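Side-chain contacts in TetR-family transcriptional regulator (Streptomyces coelicolor, PDB 2G7L), which probably binds operator DNA through an N-terminal helix-turn-helix domain and controls transcription in response to a small molecule sensed by its helical C-terminal domain: residues E122-L125 and R126-E129; A178-R181 and A182-A186; L210-S213 and F214-V218. All blocks are in the same frame, centred on the assembly; numbering follows the deposited sequence.

Contact 1 of 3, residues E122-L125 and R126-E129; sequences ENYL and RLVE
Arg126 reaches back one helical turn to Asn123. The two side chains run alongside each other in the same direction, and OD1 of Asn123 lies at the guanidinium edge, where NH2 of Arg126 makes a weak hydrogen bond to it (3.5 Å), the amide and guanidinium planes standing 77° apart. ND2 of Asn123 donates to Asp72 O. Arg126 CG passes 3.4 Å from Glu122 OE2, the two side chains crossing at about a right angle. Cut back to an alanine, Arg126 would probably leave Asn123 OD1 without this weak donor and Glu122 without that cover. Buried Leu127 sets CD2 obliquely against the Tyr124 ring, 4.0 Å from Tyr124 CD1. Val128 takes one face of the same ring: its CG1 makes a CH-pi contact 3.9 Å from the Tyr124 centroid, displaced toward the CD2-CE2 side of the rim. With CG anti to the backbone N (chi1 -171°), Tyr124 lays its ring beside the following turn. Glu129 adds the backbone bond from its N to Leu125 O, while its carboxylate accepts the amides of Ala193 and Ile194 of the second subunit. Apolar contacts thus fill the buried side, and polar ends tie this turn to Asp72 and the partner chain.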
ATOM      1  N   GLU A 122      -1.961 -20.898  -7.074  0.50 51.79           N
ATOM      2  CA  GLU A 122      -3.339 -21.266  -7.414  0.50 51.67           C
ATOM      3  C   GLU A 122      -4.426 -20.551  -6.620  0.50 50.60           C
ATOM      4  O   GLU A 122      -5.493 -20.234  -7.164  0.50 49.82           O
ATOM      5  CB  GLU A 122      -3.591 -22.798  -7.360  0.50 52.00           C
ATOM      6  CG  GLU A 122      -4.879 -23.193  -8.153  0.50 54.43           C
ATOM      7  CD  GLU A 122      -5.074 -22.366  -9.472  0.50 57.26           C
ATOM      8  OE1 GLU A 122      -4.289 -22.565 -10.440  0.50 59.09           O
ATOM      9  OE2 GLU A 122      -6.022 -21.529  -9.547  0.50 56.01           O
ATOM     10  N   ASN A 123      -4.168 -20.343  -5.339  1.00 49.69           N
ATOM     11  CA  ASN A 123      -5.139 -19.753  -4.455  1.00 50.98           C
ATOM     12  C   ASN A 123      -5.389 -18.262  -4.795  1.00 51.57           C
ATOM     13  O   ASN A 123      -6.512 -17.761  -4.631  1.00 52.48           O
ATOM     14  CB  ASN A 123      -4.688 -19.911  -3.017  1.00 51.01           C
ATOM     15  CG  ASN A 123      -4.721 -21.396  -2.538  1.00 56.09           C
ATOM     16  OD1 ASN A 123      -5.648 -22.131  -2.867  1.00 60.02           O
ATOM     17  ND2 ASN A 123      -3.751 -21.794  -1.714  1.00 50.91           N
ATOM     18  N   TYR A 124      -4.347 -17.581  -5.282  1.00 50.84           N
ATOM     19  CA  TYR A 124      -4.421 -16.160  -5.584  1.00 50.14           C
ATOM     20  C   TYR A 124      -5.126 -16.035  -6.909  1.00 50.05           C
ATOM     21  O   TYR A 124      -6.039 -15.217  -7.040  1.00 48.78           O
ATOM     22  CB  TYR A 124      -3.039 -15.464  -5.639  1.00 49.16           C
ATOM     23  CG  TYR A 124      -3.134 -13.920  -5.740  1.00 47.26           C
ATOM     24  CD1 TYR A 124      -3.539 -13.162  -4.649  1.00 48.60           C
ATOM     25  CD2 TYR A 124      -2.819 -13.251  -6.901  1.00 47.49           C
ATOM     26  CE1 TYR A 124      -3.629 -11.735  -4.713  1.00 49.64           C
ATOM     27  CE2 TYR A 124      -2.898 -11.821  -6.983  1.00 45.54           C
ATOM     28  CZ  TYR A 124      -3.315 -11.085  -5.870  1.00 45.97           C
ATOM     29  OH  TYR A 124      -3.408  -9.669  -5.884  1.00 51.67           O
ATOM     30  N   LEU A 125      -4.712 -16.836  -7.887  1.00 49.27           N
ATOM     31  CA  LEU A 125      -5.445 -16.919  -9.151  1.00 50.54           C
ATOM     32  C   LEU A 125      -6.948 -17.257  -8.959  1.00 50.31           C
ATOM     33  O   LEU A 125      -7.782 -16.771  -9.717  1.00 49.68           O
ATOM     34  CB  LEU A 125      -4.764 -17.939 -10.094  1.00 51.47           C
ATOM     35  CG  LEU A 125      -3.825 -17.313 -11.134  1.00 54.02           C
ATOM     36  CD1 LEU A 125      -2.789 -16.406 -10.453  1.00 57.28           C
ATOM     37  CD2 LEU A 125      -3.154 -18.445 -11.898  1.00 56.69           C
ATOM     38  N   ARG A 126      -7.277 -18.067  -7.953  1.00 49.96           N
ATOM     39  CA  ARG A 126      -8.667 -18.338  -7.613  1.00 52.56           C
ATOM     40  C   ARG A 126      -9.403 -17.169  -6.951  1.00 50.93           C
ATOM     41  O   ARG A 126     -10.592 -16.929  -7.232  1.00 47.83           O
ATOM     42  CB  ARG A 126      -8.815 -19.593  -6.724  1.00 52.07           C
ATOM     43  CG  ARG A 126      -8.766 -20.935  -7.559  1.00 57.06           C
ATOM     44  CD  ARG A 126      -8.991 -22.160  -6.641  1.00 57.72           C
ATOM     45  NE  ARG A 126      -8.647 -21.870  -5.244  1.00 68.40           N
ATOM     46  CZ  ARG A 126      -9.508 -21.842  -4.217  1.00 72.50           C
ATOM     47  NH1 ARG A 126     -10.808 -22.103  -4.424  1.00 73.17           N
ATOM     48  NH2 ARG A 126      -9.060 -21.543  -2.977  1.00 71.71           N
ATOM     49  N   LEU A 127      -8.725 -16.511  -6.004  1.00 50.77           N
ATOM     50  CA  LEU A 127      -9.190 -15.219  -5.494  1.00 49.42           C
ATOM     51  C   LEU A 127      -9.423 -14.249  -6.607  1.00 48.22           C
ATOM     52  O   LEU A 127     -10.491 -13.695  -6.674  1.00 49.78           O
ATOM     53  CB  LEU A 127      -8.208 -14.609  -4.501  1.00 50.76           C
ATOM     54  CG  LEU A 127      -8.613 -13.241  -3.911  1.00 49.67           C
ATOM     55  CD1 LEU A 127      -9.650 -13.422  -2.796  1.00 48.75           C
ATOM     56  CD2 LEU A 127      -7.313 -12.663  -3.313  1.00 46.83           C
ATOM     57  N   VAL A 128      -8.461 -14.022  -7.484  1.00 47.78           N
ATOM     58  CA  VAL A 128      -8.695 -13.060  -8.545  1.00 48.41           C
ATOM     59  C   VAL A 128      -9.844 -13.424  -9.484  1.00 49.15           C
ATOM     60  O   VAL A 128     -10.649 -12.552  -9.811  1.00 48.55           O
ATOM     61  CB  VAL A 128      -7.402 -12.352  -9.246  1.00 49.53           C
ATOM     62  CG1 VAL A 128      -6.046 -12.566  -8.537  1.00 48.50           C
ATOM     63  CG2 VAL A 128      -7.411 -12.251 -10.814  1.00 47.04           C
ATOM     64  N   GLU A 129      -9.939 -14.716  -9.862  1.00 49.24           N
ATOM     65  CA  GLU A 129     -11.003 -15.199 -10.767  1.00 48.48           C
ATOM     66  C   GLU A 129     -12.372 -14.843 -10.158  1.00 46.89           C
ATOM     67  O   GLU A 129     -13.228 -14.335 -10.811  1.00 48.38           O
ATOM     68  CB  GLU A 129     -10.847 -16.750 -10.952  1.00 49.54           C
ATOM     69  CG  GLU A 129     -12.048 -17.413 -11.578  1.00 49.95           C
ATOM     70  CD  GLU A 129     -12.100 -17.130 -13.035  1.00 55.31           C
ATOM     71  OE1 GLU A 129     -11.059 -16.633 -13.530  1.00 53.23           O
ATOM     72  OE2 GLU A 129     -13.182 -17.374 -13.686  1.00 61.70           O
TER

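Contact 2 of 3, residues A178-R181 and A182-A186; sequences ATVR and ALRDA
Val180 and Arg184 lie side by side along one flank of the helix, pointing the same way. The methyl CG1 of Val180 meets the guanidinium obliquely, 3.7 Å from Arg184 NH1, and lies 4.2 Å from Arg184 CD. A branched apolar residue suits this position because it serves two neighbours: CG1, anti to the backbone N (chi1 172°), meets Arg184, while the side chain also packs on Val202. Beneath it the main chain is regular, with Arg184 N bonded to Val180 O at 3.0 Å. Arg181 folds back the other way. Its chain bends at chi3 (-68°) and brings the guanidinium back over the preceding turn, where the CA of Ala178 sits 3.7 Å above one face, toward the rim. Its charge does not meet Asp185, since Arg181 NE and Asp185 OD2 are 6.8 Å apart; the link between these two residues is a weak backbone bond from Asp185 N to Arg181 O.

These contacts three and four residues apart belong to the short helix 178-185 of the TetR-like C-terminal domain, which packs against the second subunit. Ala182 shows why a small residue fits there: its methyl group lets the helix approach Leu125 of the second subunit closely, while its N bonds to Ala178 O. Leu183 touches the same Leu125 and rests CD2 alongside Thr179 CG2 at 3.7 Å. Thr179 adds a polar tie to the subunit contact, its OG1 hydrogen-bonding to Pro119 O of the second subunit.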
ATOM      1  N   ALA A 178       2.430   9.461  15.431  1.00 58.74           N
ATOM      2  CA  ALA A 178       3.034  10.791  15.396  1.00 57.50           C
ATOM      3  C   ALA A 178       2.248  11.684  14.457  1.00 56.57           C
ATOM      4  O   ALA A 178       2.067  12.881  14.720  1.00 56.58           O
ATOM      5  CB  ALA A 178       4.488  10.715  14.966  1.00 57.36           C
ATOM      6  N   THR A 179       1.782  11.101  13.352  1.00 55.38           N
ATOM      7  CA  THR A 179       0.956  11.828  12.401  1.00 53.44           C
ATOM      8  C   THR A 179      -0.338  12.319  13.057  1.00 54.54           C
ATOM      9  O   THR A 179      -0.721  13.464  12.867  1.00 54.03           O
ATOM     10  CB  THR A 179       0.648  10.965  11.188  1.00 53.94           C
ATOM     11  OG1 THR A 179       1.894  10.545  10.628  1.00 49.95           O
ATOM     12  CG2 THR A 179      -0.166  11.763  10.165  1.00 47.22           C
ATOM     13  N   VAL A 180      -0.971  11.468  13.862  1.00 55.47           N
ATOM     14  CA  VAL A 180      -2.245  11.778  14.499  1.00 56.86           C
ATOM     15  C   VAL A 180      -2.064  12.884  15.525  1.00 58.93           C
ATOM     16  O   VAL A 180      -2.888  13.828  15.568  1.00 59.57           O
ATOM     17  CB  VAL A 180      -2.947  10.527  15.085  1.00 57.57           C
ATOM     18  CG1 VAL A 180      -4.202  10.914  15.945  1.00 57.38           C
ATOM     19  CG2 VAL A 180      -3.349   9.575  13.938  1.00 55.27           C
ATOM     20  N   ARG A 181      -0.977  12.802  16.298  1.00 59.44           N
ATOM     21  CA  ARG A 181      -0.618  13.874  17.262  1.00 60.91           C
ATOM     22  C   ARG A 181      -0.380  15.227  16.553  1.00 59.66           C
ATOM     23  O   ARG A 181      -0.952  16.258  16.964  1.00 59.96           O
ATOM     24  CB  ARG A 181       0.596  13.479  18.123  1.00 60.29           C
ATOM     25  CG  ARG A 181       0.288  12.303  19.077  1.00 64.54           C
ATOM     26  CD  ARG A 181       1.351  11.998  20.163  1.00 65.25           C
ATOM     27  NE  ARG A 181       2.608  11.473  19.620  1.00 71.70           N
ATOM     28  CZ  ARG A 181       2.814  10.193  19.279  1.00 72.84           C
ATOM     29  NH1 ARG A 181       1.824   9.289  19.395  1.00 72.33           N
ATOM     30  NH2 ARG A 181       4.014   9.825  18.797  1.00 71.39           N
ATOM     31  N   ALA A 182       0.414  15.207  15.479  1.00 58.32           N
ATOM     32  CA  ALA A 182       0.763  16.411  14.739  1.00 57.68           C
ATOM     33  C   ALA A 182      -0.465  17.087  14.112  1.00 58.72           C
ATOM     34  O   ALA A 182      -0.509  18.328  13.986  1.00 58.87           O
ATOM     35  CB  ALA A 182       1.825  16.108  13.690  1.00 55.89           C
ATOM     36  N   LEU A 183      -1.447  16.271  13.716  1.00 59.29           N
ATOM     37  CA  LEU A 183      -2.697  16.751  13.138  1.00 60.77           C
ATOM     38  C   LEU A 183      -3.562  17.388  14.237  1.00 63.13           C
ATOM     39  O   LEU A 183      -4.057  18.504  14.039  1.00 62.92           O
ATOM     40  CB  LEU A 183      -3.467  15.641  12.413  1.00 59.48           C
ATOM     41  CG  LEU A 183      -3.413  15.350  10.888  1.00 58.12           C
ATOM     42  CD1 LEU A 183      -2.698  16.391   9.934  1.00 52.94           C
ATOM     43  CD2 LEU A 183      -3.091  13.927  10.515  1.00 58.10           C
ATOM     44  N   ARG A 184      -3.724  16.704  15.378  1.00 65.16           N
ATOM     45  CA  ARG A 184      -4.397  17.309  16.544  1.00 69.26           C
ATOM     46  C   ARG A 184      -3.772  18.674  17.021  1.00 69.95           C
ATOM     47  O   ARG A 184      -4.490  19.525  17.557  1.00 71.36           O
ATOM     48  CB  ARG A 184      -4.531  16.312  17.716  1.00 68.53           C
ATOM     49  CG  ARG A 184      -4.973  14.923  17.298  1.00 70.09           C
ATOM     50  CD  ARG A 184      -5.427  14.019  18.453  1.00 71.16           C
ATOM     51  NE  ARG A 184      -6.889  13.908  18.453  1.00 78.98           N
ATOM     52  CZ  ARG A 184      -7.600  12.780  18.332  1.00 81.11           C
ATOM     53  NH1 ARG A 184      -7.002  11.593  18.239  1.00 82.16           N
ATOM     54  NH2 ARG A 184      -8.932  12.842  18.332  1.00 81.88           N
ATOM     55  N   ASP A 185      -2.472  18.871  16.785  1.00 70.83           N
ATOM     56  CA  ASP A 185      -1.693  20.029  17.264  1.00 72.08           C
ATOM     57  C   ASP A 185      -1.498  21.125  16.233  1.00 73.26           C
ATOM     58  O   ASP A 185      -1.069  22.239  16.607  1.00 72.60           O
ATOM     59  CB  ASP A 185      -0.262  19.628  17.665  1.00 72.68           C
ATOM     60  CG  ASP A 185      -0.209  18.802  18.914  1.00 76.13           C
ATOM     61  OD1 ASP A 185      -1.052  19.012  19.825  1.00 80.24           O
ATOM     62  OD2 ASP A 185       0.704  17.947  18.994  1.00 79.80           O
ATOM     63  N   ALA A 186      -1.713  20.798  14.946  1.00 73.38           N
ATOM     64  CA  ALA A 186      -1.722  21.810  13.883  1.00 73.41           C
ATOM     65  C   ALA A 186      -2.583  22.984  14.356  1.00 73.81           C
ATOM     66  O   ALA A 186      -3.641  22.793  14.971  1.00 73.38           O
ATOM     67  CB  ALA A 186      -2.249  21.247  12.558  1.00 72.76           C
TER

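Contact 3 of 3, residues L210-S213 and F214-V218; sequences LRWS and FDVLV
Val216 sets one methyl squarely over the indole of Trp212. Its CG2 is 3.3 Å from the centroid of the six-membered ring and only 12° off the ring normal, a CH-pi contact over the face and a tight one. The closest ring atom is Trp212 CE2, also 3.3 Å from Val216 CG2. That branch stands beside the backbone N of Val216, anti to the carbonyl carbon, which turns it back toward the preceding turn, where the indole lies. The backbone bond from Val216 N to Trp212 O (2.9 Å, 168° at the hydrogen) fixes the spacing of the two residues. One residue further along, Leu217 N bonds to Ser213 O at 2.7 Å, and the leucine CB and CG crowd the same oxygen.

This is the long helix 206-223, which with helix 142-161 faces the second subunit, consistent with the four-helix dimer interface of TetR-family regulators. Tryptophan suits such a seam: while Val216 covers one face, NE1 of Trp212 donates to Thr224 O of the second subunit, and Val216 itself packs on Ile221 of that chain. Toward the protein's own interior, the small Ser213 side chain hydrogen-bonds through OG to Asp155 of helix 142-161. Asp215 provides another anchor. Its carboxylate forms salt bridges to Arg90 and Arg94, and Arg94 also donates to Arg211 O, so these arginines of helix 89-106 tie this turn to their helix and would probably favour a charged aspartate.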
ATOM      1  N   LEU A 210     -12.408   0.717   6.037  1.00 50.54           N
ATOM      2  CA  LEU A 210     -12.450  -0.316   5.005  1.00 49.99           C
ATOM      3  C   LEU A 210     -13.873  -0.523   4.517  1.00 48.04           C
ATOM      4  O   LEU A 210     -14.062  -0.821   3.358  1.00 47.74           O
ATOM      5  CB  LEU A 210     -11.898  -1.663   5.586  1.00 51.01           C
ATOM      6  CG  LEU A 210     -10.386  -1.988   5.586  1.00 52.12           C
ATOM      7  CD1 LEU A 210     -10.169  -3.211   6.444  1.00 51.99           C
ATOM      8  CD2 LEU A 210      -9.810  -2.201   4.125  1.00 49.64           C
ATOM      9  N   ARG A 211     -14.878  -0.387   5.373  1.00 48.81           N
ATOM     10  CA  ARG A 211     -16.306  -0.455   4.866  1.00 51.02           C
ATOM     11  C   ARG A 211     -16.521   0.667   3.873  1.00 48.38           C
ATOM     12  O   ARG A 211     -17.017   0.482   2.764  1.00 48.29           O
ATOM     13  CB  ARG A 211     -17.368  -0.324   5.987  1.00 51.36           C
ATOM     14  CG  ARG A 211     -17.831  -1.638   6.680  1.00 55.37           C
ATOM     15  CD  ARG A 211     -19.171  -1.488   7.441  1.00 58.84           C
ATOM     16  NE  ARG A 211     -20.318  -1.245   6.542  1.00 72.38           N
ATOM     17  CZ  ARG A 211     -20.977  -2.205   5.867  1.00 76.71           C
ATOM     18  NH1 ARG A 211     -20.616  -3.496   5.973  1.00 78.73           N
ATOM     19  NH2 ARG A 211     -21.996  -1.882   5.073  1.00 75.60           N
ATOM     20  N   TRP A 212     -16.081   1.853   4.275  1.00 47.96           N
ATOM     21  CA  TRP A 212     -16.149   3.025   3.389  1.00 46.41           C
ATOM     22  C   TRP A 212     -15.289   2.902   2.126  1.00 45.19           C
ATOM     23  O   TRP A 212     -15.777   3.171   1.058  1.00 41.98           O
ATOM     24  CB  TRP A 212     -15.780   4.321   4.179  1.00 46.14           C
ATOM     25  CG  TRP A 212     -16.057   5.555   3.396  1.00 47.10           C
ATOM     26  CD1 TRP A 212     -17.287   6.040   3.056  1.00 46.60           C
ATOM     27  CD2 TRP A 212     -15.091   6.454   2.807  1.00 46.04           C
ATOM     28  NE1 TRP A 212     -17.158   7.167   2.306  1.00 47.44           N
ATOM     29  CE2 TRP A 212     -15.832   7.468   2.143  1.00 46.68           C
ATOM     30  CE3 TRP A 212     -13.675   6.499   2.778  1.00 44.01           C
ATOM     31  CZ2 TRP A 212     -15.225   8.520   1.453  1.00 44.73           C
ATOM     32  CZ3 TRP A 212     -13.067   7.512   2.058  1.00 46.87           C
ATOM     33  CH2 TRP A 212     -13.846   8.543   1.432  1.00 46.20           C
ATOM     34  N   SER A 213     -14.000   2.531   2.179  1.00 44.77           N
ATOM     35  CA  SER A 213     -13.327   2.582   0.859  1.00 44.67           C
ATOM     36  C   SER A 213     -13.765   1.497  -0.150  1.00 44.25           C
ATOM     37  O   SER A 213     -13.635   1.637  -1.409  1.00 44.89           O
ATOM     38  CB  SER A 213     -11.817   2.613   1.004  1.00 47.80           C
ATOM     39  OG  SER A 213     -11.376   1.416   1.526  1.00 48.20           O
ATOM     40  N   PHE A 214     -14.275   0.399   0.365  1.00 44.19           N
ATOM     41  CA  PHE A 214     -14.905  -0.586  -0.528  1.00 44.89           C
ATOM     42  C   PHE A 214     -16.002   0.067  -1.403  1.00 43.87           C
ATOM     43  O   PHE A 214     -15.979   0.029  -2.661  1.00 43.78           O
ATOM     44  CB  PHE A 214     -15.481  -1.772   0.292  1.00 45.12           C
ATOM     45  CG  PHE A 214     -16.305  -2.723  -0.557  1.00 47.30           C
ATOM     46  CD1 PHE A 214     -15.689  -3.737  -1.282  1.00 50.82           C
ATOM     47  CD2 PHE A 214     -17.677  -2.549  -0.707  1.00 47.63           C
ATOM     48  CE1 PHE A 214     -16.473  -4.587  -2.125  1.00 51.20           C
ATOM     49  CE2 PHE A 214     -18.451  -3.399  -1.550  1.00 45.62           C
ATOM     50  CZ  PHE A 214     -17.841  -4.413  -2.232  1.00 48.12           C
ATOM     51  N   ASP A 215     -16.952   0.708  -0.733  1.00 44.02           N
ATOM     52  CA  ASP A 215     -18.002   1.520  -1.458  1.00 44.48           C
ATOM     53  C   ASP A 215     -17.431   2.621  -2.311  1.00 43.47           C
ATOM     54  O   ASP A 215     -17.799   2.762  -3.459  1.00 44.56           O
ATOM     55  CB  ASP A 215     -18.984   2.092  -0.424  1.00 46.37           C
ATOM     56  CG  ASP A 215     -19.853   1.011   0.176  1.00 47.27           C
ATOM     57  OD1 ASP A 215     -20.259   0.153  -0.636  1.00 55.75           O
ATOM     58  OD2 ASP A 215     -20.140   1.023   1.411  1.00 52.55           O
ATOM     59  N   VAL A 216     -16.453   3.355  -1.795  1.00 42.50           N
ATOM     60  CA  VAL A 216     -15.836   4.407  -2.603  1.00 42.59           C
ATOM     61  C   VAL A 216     -15.285   3.815  -3.871  1.00 42.84           C
ATOM     62  O   VAL A 216     -15.438   4.359  -4.991  1.00 42.87           O
ATOM     63  CB  VAL A 216     -14.648   5.118  -1.783  1.00 42.15           C
ATOM     64  CG1 VAL A 216     -13.848   6.003  -2.635  1.00 40.84           C
ATOM     65  CG2 VAL A 216     -15.184   5.807  -0.611  1.00 40.60           C
ATOM     66  N   LEU A 217     -14.581   2.685  -3.703  1.00 42.80           N
ATOM     67  CA  LEU A 217     -13.901   2.105  -4.852  1.00 42.66           C
ATOM     68  C   LEU A 217     -14.902   1.503  -5.804  1.00 41.11           C
ATOM     69  O   LEU A 217     -14.807   1.700  -7.027  1.00 41.63           O
ATOM     70  CB  LEU A 217     -12.894   1.029  -4.356  1.00 42.87           C
ATOM     71  CG  LEU A 217     -11.572   1.697  -3.903  1.00 47.75           C
ATOM     72  CD1 LEU A 217     -10.834   0.737  -3.072  1.00 47.61           C
ATOM     73  CD2 LEU A 217     -10.741   2.025  -5.183  1.00 47.49           C
ATOM     74  N   VAL A 218     -15.847   0.740  -5.279  1.00 39.58           N
ATOM     75  CA  VAL A 218     -16.887   0.113  -6.221  1.00 42.09           C
ATOM     76  C   VAL A 218     -17.673   1.170  -7.021  1.00 41.96           C
ATOM     77  O   VAL A 218     -17.757   1.176  -8.304  1.00 43.24           O
ATOM     78  CB  VAL A 218     -17.794  -0.883  -5.415  1.00 42.45           C
ATOM     79  CG1 VAL A 218     -18.844  -1.467  -6.306  1.00 45.09           C
ATOM     80  CG2 VAL A 218     -16.885  -2.063  -4.918  1.00 44.53           C
TER

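Following the chain from its N terminus, the three contacts come in series, each closing no more than neighbouring turns of a single helix, so none encloses or crosses another. Contact 1 opens helix 122-136, contact 2 occupies helix 178-185, and contact 3 lies within helix 206-223. Within one chain they stay apart: the centres of contacts 1 and 2 are about 40 Å from each other, on opposite sides of the chain's centre, and contact 3 is about 21 Å and 25 Å from them, centre to centre. The dimer brings contacts 1 and 2 together, because Leu125 of contact 1 in one subunit is packed by Ala182 and Leu183 of contact 2 in the other. Contacts 1 and 3 both also reach helices 89-106 and 142-161.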